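Local coordinates for alcohol dehydrogenase superfamily protein (Novosphingobium aromaticivorans, PDB 3GAZ) that probably acts as an NADP-dependent oxidoreductase of the medium-chain alcohol dehydrogenase superfamily, at residues Ile136-Arg145 / Thr262-His270; Pro6-Glu14 / Leu101-Ala109. All coordinates share one frame; numbering follows the deposited sequence.

Interaction 1 (Ile136-Arg145 / Thr262-His270)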
loop_
_atom_site.group_PDB
_atom_site.type_symbol
_atom_site.label_atom_id
_atom_site.label_comp_id
_atom_site.label_asym_id
_atom_site.label_seq_id
_atom_site.Cartn_x
_atom_site.Cartn_y
_atom_site.Cartn_z
ATOM N N ILE A 136 1.109 17.979 -10.661
ATOM C CA ILE A 136 2.234 17.585 -9.827
ATOM C C ILE A 136 3.319 16.928 -10.682
ATOM O O ILE A 136 4.508 17.171 -10.485
ATOM C CB ILE A 136 1.774 16.610 -8.718
ATOM C CG1 ILE A 136 0.935 17.372 -7.688
ATOM C CG2 ILE A 136 2.974 15.949 -8.056
ATOM C CD1 ILE A 136 0.291 16.487 -6.641
ATOM N N THR A 137 2.905 16.103 -11.639
ATOM C CA THR A 137 3.858 15.429 -12.507
ATOM C C THR A 137 4.619 16.473 -13.324
ATOM O O THR A 137 5.850 16.446 -13.395
ATOM C CB THR A 137 3.139 14.437 -13.446
ATOM O OG1 THR A 137 2.501 13.419 -12.662
ATOM C CG2 THR A 137 4.127 13.788 -14.402
ATOM N N ALA A 138 3.880 17.406 -13.918
ATOM C CA ALA A 138 4.481 18.468 -14.721
ATOM C C ALA A 138 5.413 19.341 -13.886
ATOM O O ALA A 138 6.498 19.725 -14.337
ATOM C CB ALA A 138 3.388 19.331 -15.337
ATOM N N TRP A 139 4.986 19.650 -12.668
ATOM C CA TRP A 139 5.765 20.497 -11.769
ATOM C C TRP A 139 7.064 19.851 -11.287
ATOM O O TRP A 139 8.109 20.510 -11.233
ATOM C CB TRP A 139 4.913 20.891 -10.563
ATOM C CG TRP A 139 5.575 21.875 -9.647
ATOM C CD1 TRP A 139 6.478 21.606 -8.657
ATOM C CD2 TRP A 139 5.398 23.297 -9.654
ATOM N NE1 TRP A 139 6.873 22.776 -8.044
ATOM C CE2 TRP A 139 6.223 23.827 -8.636
ATOM C CE3 TRP A 139 4.618 24.174 -10.422
ATOM C CZ2 TRP A 139 6.294 25.201 -8.367
ATOM C CZ3 TRP A 139 4.688 25.543 -10.153
ATOM C CH2 TRP A 139 5.520 26.039 -9.131
ATOM N N GLU A 140 7.012 18.572 -10.933
ATOM C CA GLU A 140 8.217 17.909 -10.455
ATOM C C GLU A 140 9.291 17.898 -11.530
ATOM O O GLU A 140 10.476 17.992 -11.227
ATOM C CB GLU A 140 7.920 16.474 -10.010
ATOM C CG GLU A 140 6.877 16.381 -8.909
ATOM C CD GLU A 140 6.957 15.082 -8.131
ATOM O OE1 GLU A 140 7.163 14.015 -8.754
ATOM O OE2 GLU A 140 6.803 15.133 -6.890
ATOM N N GLY A 141 8.870 17.792 -12.786
ATOM C CA GLY A 141 9.828 17.762 -13.874
ATOM C C GLY A 141 10.367 19.127 -14.245
ATOM O O GLY A 141 11.583 19.326 -14.342
ATOM N N LEU A 142 9.457 20.075 -14.438
ATOM C CA LEU A 142 9.819 21.432 -14.834
ATOM C C LEU A 142 10.469 22.285 -13.754
ATOM O O LEU A 142 11.362 23.080 -14.048
ATOM C CB LEU A 142 8.585 22.174 -15.348
ATOM C CG LEU A 142 7.898 21.652 -16.609
ATOM C CD1 LEU A 142 6.590 22.414 -16.819
ATOM C CD2 LEU A 142 8.825 21.809 -17.805
ATOM N N VAL A 143 10.015 22.139 -12.515
ATOM C CA VAL A 143 10.549 22.952 -11.429
ATOM C C VAL A 143 11.513 22.216 -10.504
ATOM O O VAL A 143 12.682 22.589 -10.407
ATOM C CB VAL A 143 9.400 23.566 -10.600
ATOM C CG1 VAL A 143 9.959 24.478 -9.513
ATOM C CG2 VAL A 143 8.463 24.343 -11.520
ATOM N N ASP A 144 11.035 21.176 -9.828
ATOM C CA ASP A 144 11.891 20.424 -8.918
ATOM C C ASP A 144 13.164 19.894 -9.585
ATOM O O ASP A 144 14.266 20.107 -9.080
ATOM C CB ASP A 144 11.120 19.257 -8.287
ATOM C CG ASP A 144 9.989 19.720 -7.383
ATOM O OD1 ASP A 144 10.106 20.814 -6.796
ATOM O OD2 ASP A 144 8.988 18.985 -7.241
ATOM N N ARG A 145 13.025 19.207 -10.714
ATOM C CA ARG A 145 14.196 18.665 -11.391
ATOM C C ARG A 145 14.932 19.656 -12.304
ATOM O O ARG A 145 16.140 19.844 -12.171
ATOM C CB ARG A 145 13.817 17.424 -12.208
ATOM C CG ARG A 145 13.372 16.204 -11.392
ATOM C CD ARG A 145 14.490 15.655 -10.505
ATOM N NE ARG A 145 14.632 16.393 -9.250
ATOM C CZ ARG A 145 13.753 16.348 -8.252
ATOM N NH1 ARG A 145 12.663 15.594 -8.355
ATOM N NH2 ARG A 145 13.960 17.059 -7.152
ATOM N N THR A 262 21.947 16.668 -19.774
ATOM C CA THR A 262 21.456 16.015 -18.571
ATOM C C THR A 262 20.023 15.486 -18.701
ATOM O O THR A 262 19.208 16.048 -19.431
ATOM C CB THR A 262 21.536 17.003 -17.382
ATOM O OG1 THR A 262 22.889 17.462 -17.233
ATOM C CG2 THR A 262 21.095 16.338 -16.099
ATOM N N TYR A 263 19.734 14.396 -17.988
ATOM C CA TYR A 263 18.407 13.774 -17.987
ATOM C C TYR A 263 17.965 13.476 -16.550
ATOM O O TYR A 263 18.775 13.072 -15.720
ATOM C CB TYR A 263 18.424 12.464 -18.788
ATOM C CG TYR A 263 17.191 11.607 -18.565
ATOM C CD1 TYR A 263 15.973 11.924 -19.168
ATOM C CD2 TYR A 263 17.227 10.520 -17.689
ATOM C CE1 TYR A 263 14.818 11.179 -18.902
ATOM C CE2 TYR A 263 16.082 9.775 -17.408
ATOM C CZ TYR A 263 14.884 10.109 -18.015
ATOM O OH TYR A 263 13.751 9.382 -17.723
ATOM N N SER A 264 16.683 13.680 -16.259
ATOM C CA SER A 264 16.146 13.401 -14.924
ATOM C C SER A 264 14.822 12.668 -15.054
ATOM O O SER A 264 14.021 12.970 -15.939
ATOM C CB SER A 264 15.913 14.694 -14.134
ATOM O OG SER A 264 17.119 15.391 -13.896
ATOM N N GLY A 265 14.590 11.702 -14.172
ATOM C CA GLY A 265 13.342 10.963 -14.216
ATOM C C GLY A 265 12.313 11.571 -13.285
ATOM O O GLY A 265 12.666 12.290 -12.350
ATOM N N VAL A 266 11.037 11.293 -13.540
ATOM C CA VAL A 266 9.955 11.806 -12.702
ATOM C C VAL A 266 9.051 10.641 -12.312
ATOM O O VAL A 266 8.624 9.870 -13.171
ATOM C CB VAL A 266 9.098 12.861 -13.446
ATOM C CG1 VAL A 266 7.945 13.321 -12.552
ATOM C CG2 VAL A 266 9.962 14.056 -13.838
ATOM N N PHE A 267 8.769 10.509 -11.020
ATOM C CA PHE A 267 7.912 9.435 -10.524
ATOM C C PHE A 267 7.158 9.973 -9.314
ATOM O O PHE A 267 7.596 9.839 -8.173
ATOM C CB PHE A 267 8.761 8.216 -10.136
ATOM C CG PHE A 267 7.952 7.024 -9.715
ATOM C CD1 PHE A 267 6.913 6.555 -10.514
ATOM C CD2 PHE A 267 8.223 6.369 -8.516
ATOM C CE1 PHE A 267 6.149 5.447 -10.123
ATOM C CE2 PHE A 267 7.467 5.264 -8.118
ATOM C CZ PHE A 267 6.428 4.805 -8.926
ATOM N N THR A 268 6.017 10.590 -9.579
ATOM C CA THR A 268 5.195 11.207 -8.542
ATOM C C THR A 268 4.643 10.260 -7.482
ATOM O O THR A 268 4.448 10.652 -6.331
ATOM C CB THR A 268 4.017 11.964 -9.202
ATOM O OG1 THR A 268 4.542 12.909 -10.144
ATOM C CG2 THR A 268 3.184 12.709 -8.174
ATOM N N LEU A 269 4.404 9.012 -7.856
ATOM C CA LEU A 269 3.827 8.049 -6.920
ATOM C C LEU A 269 4.631 7.734 -5.668
ATOM O O LEU A 269 4.043 7.353 -4.648
ATOM C CB LEU A 269 3.526 6.731 -7.634
ATOM C CG LEU A 269 2.697 6.769 -8.922
ATOM C CD1 LEU A 269 2.375 5.350 -9.361
ATOM C CD2 LEU A 269 1.440 7.555 -8.674
ATOM N N HIS A 270 5.957 7.869 -5.734
ATOM C CA HIS A 270 6.792 7.548 -4.577
ATOM C C HIS A 270 6.285 8.181 -3.294
ATOM O O HIS A 270 6.265 7.543 -2.242
ATOM C CB HIS A 270 8.265 7.940 -4.805
ATOM C CG HIS A 270 9.173 7.560 -3.668
ATOM N ND1 HIS A 270 9.552 8.451 -2.690
ATOM C CD2 HIS A 270 9.701 6.363 -3.313
ATOM C CE1 HIS A 270 10.271 7.822 -1.773
ATOM N NE2 HIS A 270 10.373 6.555 -2.128
HETATM O O HOH W 1 6.409 13.043 -5.676
HETATM O O HOH W 2 9.346 12.950 -9.415
HETATM O O HOH W 3 11.678 13.855 -10.203
#

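Interaction 2 (Pro6-Glu14 / Leu101-Ala109)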
loop_
_atom_site.group_PDB
_atom_site.type_symbol
_atom_site.label_atom_id
_atom_site.label_comp_id
_atom_site.label_asym_id
_atom_site.label_seq_id
_atom_site.Cartn_x
_atom_site.Cartn_y
_atom_site.Cartn_z
ATOM N N PRO A 6 -22.448 4.637 9.872
ATOM C CA PRO A 6 -22.846 5.148 8.541
ATOM C C PRO A 6 -22.057 4.489 7.411
ATOM O O PRO A 6 -20.922 4.048 7.596
ATOM C CB PRO A 6 -22.618 6.650 8.559
ATOM C CG PRO A 6 -21.502 6.764 9.576
ATOM C CD PRO A 6 -21.854 5.728 10.662
ATOM N N THR A 7 -22.671 4.436 6.237
ATOM C CA THR A 7 -22.056 3.813 5.077
ATOM C C THR A 7 -21.840 4.809 3.946
ATOM O O THR A 7 -22.109 6.001 4.088
ATOM C CB THR A 7 -22.945 2.678 4.543
ATOM O OG1 THR A 7 -24.214 3.220 4.139
ATOM C CG2 THR A 7 -23.163 1.624 5.616
HETATM N N MSE A 8 -21.344 4.302 2.823
HETATM C CA MSE A 8 -21.107 5.119 1.641
HETATM C C MSE A 8 -21.160 4.207 0.424
HETATM O O MSE A 8 -21.076 2.985 0.553
HETATM C CB MSE A 8 -19.729 5.810 1.698
HETATM C CG MSE A 8 -18.513 4.885 1.511
HETATM SE SE MSE A 8 -16.927 5.773 1.174
HETATM C CE MSE A 8 -15.761 4.369 1.136
ATOM N N ILE A 9 -21.315 4.803 -0.754
ATOM C CA ILE A 9 -21.335 4.042 -1.993
ATOM C C ILE A 9 -19.951 4.202 -2.619
ATOM O O ILE A 9 -19.396 5.302 -2.643
ATOM C CB ILE A 9 -22.382 4.592 -2.999
ATOM C CG1 ILE A 9 -23.798 4.387 -2.455
ATOM C CG2 ILE A 9 -22.226 3.894 -4.352
ATOM C CD1 ILE A 9 -24.167 2.937 -2.234
ATOM N N ALA A 10 -19.397 3.107 -3.119
ATOM C CA ALA A 10 -18.092 3.147 -3.757
ATOM C C ALA A 10 -18.050 2.115 -4.870
ATOM O O ALA A 10 -18.788 1.127 -4.847
ATOM C CB ALA A 10 -16.989 2.857 -2.735
ATOM N N ALA A 11 -17.192 2.356 -5.852
ATOM C CA ALA A 11 -17.035 1.432 -6.962
ATOM C C ALA A 11 -15.806 0.598 -6.635
ATOM O O ALA A 11 -14.727 1.133 -6.367
ATOM C CB ALA A 11 -16.834 2.193 -8.262
ATOM N N VAL A 12 -15.975 -0.715 -6.646
ATOM C CA VAL A 12 -14.878 -1.610 -6.335
ATOM C C VAL A 12 -14.533 -2.524 -7.497
ATOM O O VAL A 12 -15.421 -3.114 -8.114
ATOM C CB VAL A 12 -15.224 -2.508 -5.118
ATOM C CG1 VAL A 12 -14.044 -3.411 -4.784
ATOM C CG2 VAL A 12 -15.602 -1.651 -3.925
ATOM N N VAL A 13 -13.244 -2.625 -7.809
ATOM C CA VAL A 13 -12.795 -3.526 -8.853
ATOM C C VAL A 13 -12.401 -4.749 -8.035
ATOM O O VAL A 13 -11.457 -4.701 -7.245
ATOM C CB VAL A 13 -11.579 -2.969 -9.625
ATOM C CG1 VAL A 13 -11.082 -4.003 -10.619
ATOM C CG2 VAL A 13 -11.976 -1.699 -10.363
ATOM N N GLU A 14 -13.154 -5.831 -8.200
ATOM C CA GLU A 14 -12.934 -7.050 -7.434
ATOM C C GLU A 14 -11.788 -7.931 -7.910
ATOM O O GLU A 14 -11.066 -8.508 -7.096
ATOM C CB GLU A 14 -14.237 -7.846 -7.387
ATOM C CG GLU A 14 -15.439 -6.955 -7.102
ATOM C CD GLU A 14 -16.698 -7.728 -6.772
ATOM O OE1 GLU A 14 -17.020 -8.683 -7.507
ATOM O OE2 GLU A 14 -17.369 -7.365 -5.782
ATOM N N LEU A 101 -3.876 2.616 -0.796
ATOM C CA LEU A 101 -4.712 3.732 -0.364
ATOM C C LEU A 101 -6.060 3.664 -1.076
ATOM O O LEU A 101 -6.117 3.367 -2.275
ATOM C CB LEU A 101 -4.028 5.064 -0.693
ATOM C CG LEU A 101 -2.762 5.412 0.102
ATOM C CD1 LEU A 101 -2.023 6.543 -0.581
ATOM C CD2 LEU A 101 -3.140 5.801 1.530
ATOM N N GLN A 102 -7.142 3.925 -0.345
ATOM C CA GLN A 102 -8.467 3.897 -0.954
ATOM C C GLN A 102 -8.522 4.856 -2.141
ATOM O O GLN A 102 -8.044 5.987 -2.053
ATOM C CB GLN A 102 -9.553 4.309 0.044
ATOM C CG GLN A 102 -10.935 4.298 -0.593
ATOM C CD GLN A 102 -11.936 5.177 0.125
ATOM O OE1 GLN A 102 -12.287 4.931 1.276
ATOM N NE2 GLN A 102 -12.403 6.215 -0.560
ATOM N N GLY A 103 -9.122 4.406 -3.239
ATOM C CA GLY A 103 -9.234 5.243 -4.422
ATOM C C GLY A 103 -10.314 6.299 -4.280
ATOM O O GLY A 103 -11.027 6.340 -3.271
ATOM N N THR A 104 -10.460 7.152 -5.290
ATOM C CA THR A 104 -11.463 8.205 -5.213
ATOM C C THR A 104 -12.808 7.901 -5.877
ATOM O O THR A 104 -13.670 8.778 -5.948
ATOM C CB THR A 104 -10.900 9.541 -5.752
ATOM O OG1 THR A 104 -10.568 9.412 -7.141
ATOM C CG2 THR A 104 -9.651 9.931 -4.966
ATOM N N HIS A 105 -12.987 6.672 -6.370
ATOM C CA HIS A 105 -14.264 6.277 -6.970
ATOM C C HIS A 105 -15.164 5.937 -5.780
ATOM O O HIS A 105 -15.619 4.799 -5.629
ATOM C CB HIS A 105 -14.107 5.028 -7.843
ATOM C CG HIS A 105 -13.204 5.214 -9.023
ATOM N ND1 HIS A 105 -12.713 4.154 -9.756
ATOM C CD2 HIS A 105 -12.712 6.334 -9.602
ATOM C CE1 HIS A 105 -11.957 4.615 -10.736
ATOM N NE2 HIS A 105 -11.940 5.933 -10.664
ATOM N N ALA A 106 -15.393 6.926 -4.923
ATOM C CA ALA A 106 -16.203 6.737 -3.724
ATOM C C ALA A 106 -16.822 8.048 -3.280
ATOM O O ALA A 106 -16.324 9.121 -3.610
ATOM C CB ALA A 106 -15.337 6.175 -2.597
ATOM N N GLN A 107 -17.905 7.964 -2.518
ATOM C CA GLN A 107 -18.562 9.172 -2.047
ATOM C C GLN A 107 -17.729 9.886 -0.989
ATOM O O GLN A 107 -17.827 11.100 -0.849
ATOM C CB GLN A 107 -19.945 8.845 -1.479
ATOM C CG GLN A 107 -20.935 8.346 -2.520
ATOM C CD GLN A 107 -22.304 8.094 -1.929
ATOM O OE1 GLN A 107 -22.432 7.427 -0.899
ATOM N NE2 GLN A 107 -23.339 8.627 -2.578
ATOM N N PHE A 108 -16.907 9.133 -0.255
ATOM C CA PHE A 108 -16.067 9.715 0.795
ATOM C C PHE A 108 -14.655 9.131 0.819
ATOM O O PHE A 108 -14.409 8.042 0.311
ATOM C CB PHE A 108 -16.690 9.476 2.174
ATOM C CG PHE A 108 -18.059 10.058 2.338
ATOM C CD1 PHE A 108 -18.223 11.370 2.770
ATOM C CD2 PHE A 108 -19.188 9.295 2.054
ATOM C CE1 PHE A 108 -19.499 11.916 2.918
ATOM C CE2 PHE A 108 -20.467 9.832 2.198
ATOM C CZ PHE A 108 -20.623 11.144 2.630
ATOM N N ALA A 109 -13.737 9.869 1.432
ATOM C CA ALA A 109 -12.359 9.427 1.574
ATOM C C ALA A 109 -11.706 10.168 2.737
ATOM O O ALA A 109 -11.827 11.390 2.850
ATOM C CB ALA A 109 -11.578 9.678 0.292
HETATM O O HOH W 4 -12.764 1.548 -8.438
#

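Interaction 1 (Ile136-Arg145 / Thr262-His270)
Thr268 turns its hydroxyl to two oxygens of helix 132-145: Thr268 OG1 lies 3.2 Å from Glu140 OE1 and 3.3 Å from Thr137 OG1. Its methyl branch presses on the same helix, Thr268 CG2 standing 3.2 Å from Ile136 CG2, closer than usual van der Waals contact, where the two side chains cross at about a right angle. Thr137 OG1 is hydrogen-bonded to Leu133 O one turn back, and Tyr221 OH bonds to Thr137 O. A water lies by each carboxylate oxygen of Glu140 at an unusually short, doubtful distance. The one beside OE1 accepts from Phe267 N at 3.0 Å; the one beside OE2 donates to Thr268 O. Further along, a third water takes a proton from Arg145 NH1 (2.7 Å), in the guanidinium plane, and gives one to Gly265 O. The aliphatic part of Arg145 meanwhile covers Ser264 CB, whose OG is bonded to His241. Val266 spreads its two methyls over the helix (chi1 177°), CG1 beside Thr137 O and Glu140 OE1, CG2 3.7 Å from Gly141 CA. With alanine in place of Val266 both methyls go, and Gly141 CA is likely to lose its cover. Direct side-chain contacts thus hold the loop after strand 262-265 to the helix, while Leu133 O satisfies buried Thr137 OG1 and water serves Phe267 N.

Interaction 2 (Pro6-Glu14 / Leu101-Ala109)
Met8, a selenomethionine, pushes its side chain into a hollow formed by Ala106, Phe108 and Gln102. CG sits between the backbone N and the carbonyl carbon (chi1 71°), and the extended chain beyond it lays Met8 SE against Phe108 O at 3.5 Å, with Ala106 CB alongside. Met8 CE ends 3.5 Å from Gln102 OE1, the two side chains coming from opposite directions. Gln102 is held in place because its NE2 donates to both Gly103 O and Phe108 O, each lying in the amide plane. Nearer the backbone, Met8 CB fits against the edge of the Phe108 ring, 3.5 Å from Phe108 CD2. Strand 7-13, paired on its other edge with strand 20-26, meets the loop that leads into strand 108-112 of the GroES-like domain through a single beta bridge, Ala10 with Ala106. Ala10 CA and Ala106 CA are 4.1 Å apart and Ala10 CB meets Ala106 CB at 3.7 Å, a close approach consistent with the small methyls. Ala11 N donates almost straight (175°) to His105 O, the centre of an inverse gamma turn, and Gln107 N to Ile9 O. Gln107 runs side by side with Ile9, its OE1 taking the proton of Ile9 N at 2.9 Å from above the carbonyl plane. Ala11 CB abuts His105 CB, while the imidazole swings away: ND1 shares a water with Ala11 O, and NE2 bonds to Tyr315 OH.

How the interactions relate
The two contacts come in series along the chain, interaction 2 closing before interaction 1 opens. Their centres are 29 Å apart, on opposite sides of the chain's centre; the nearest atoms approach to about 7 Å without touching. No sheet is shared. Interaction 2 joins the two-stranded N-terminal sheet to the loop entering strand 108-112 of the mixed sheet in the GroES-like domain, whereas interaction 1 sets helix 132-145 against strand 262-265, an outermost strand of the six-stranded parallel sheet, and the loop after it. Each therefore belongs to a different half of the two-domain architecture known for medium-chain dehydrogenases, the half with interaction 1 having the Rossmann-type fold that probably binds the nucleotide.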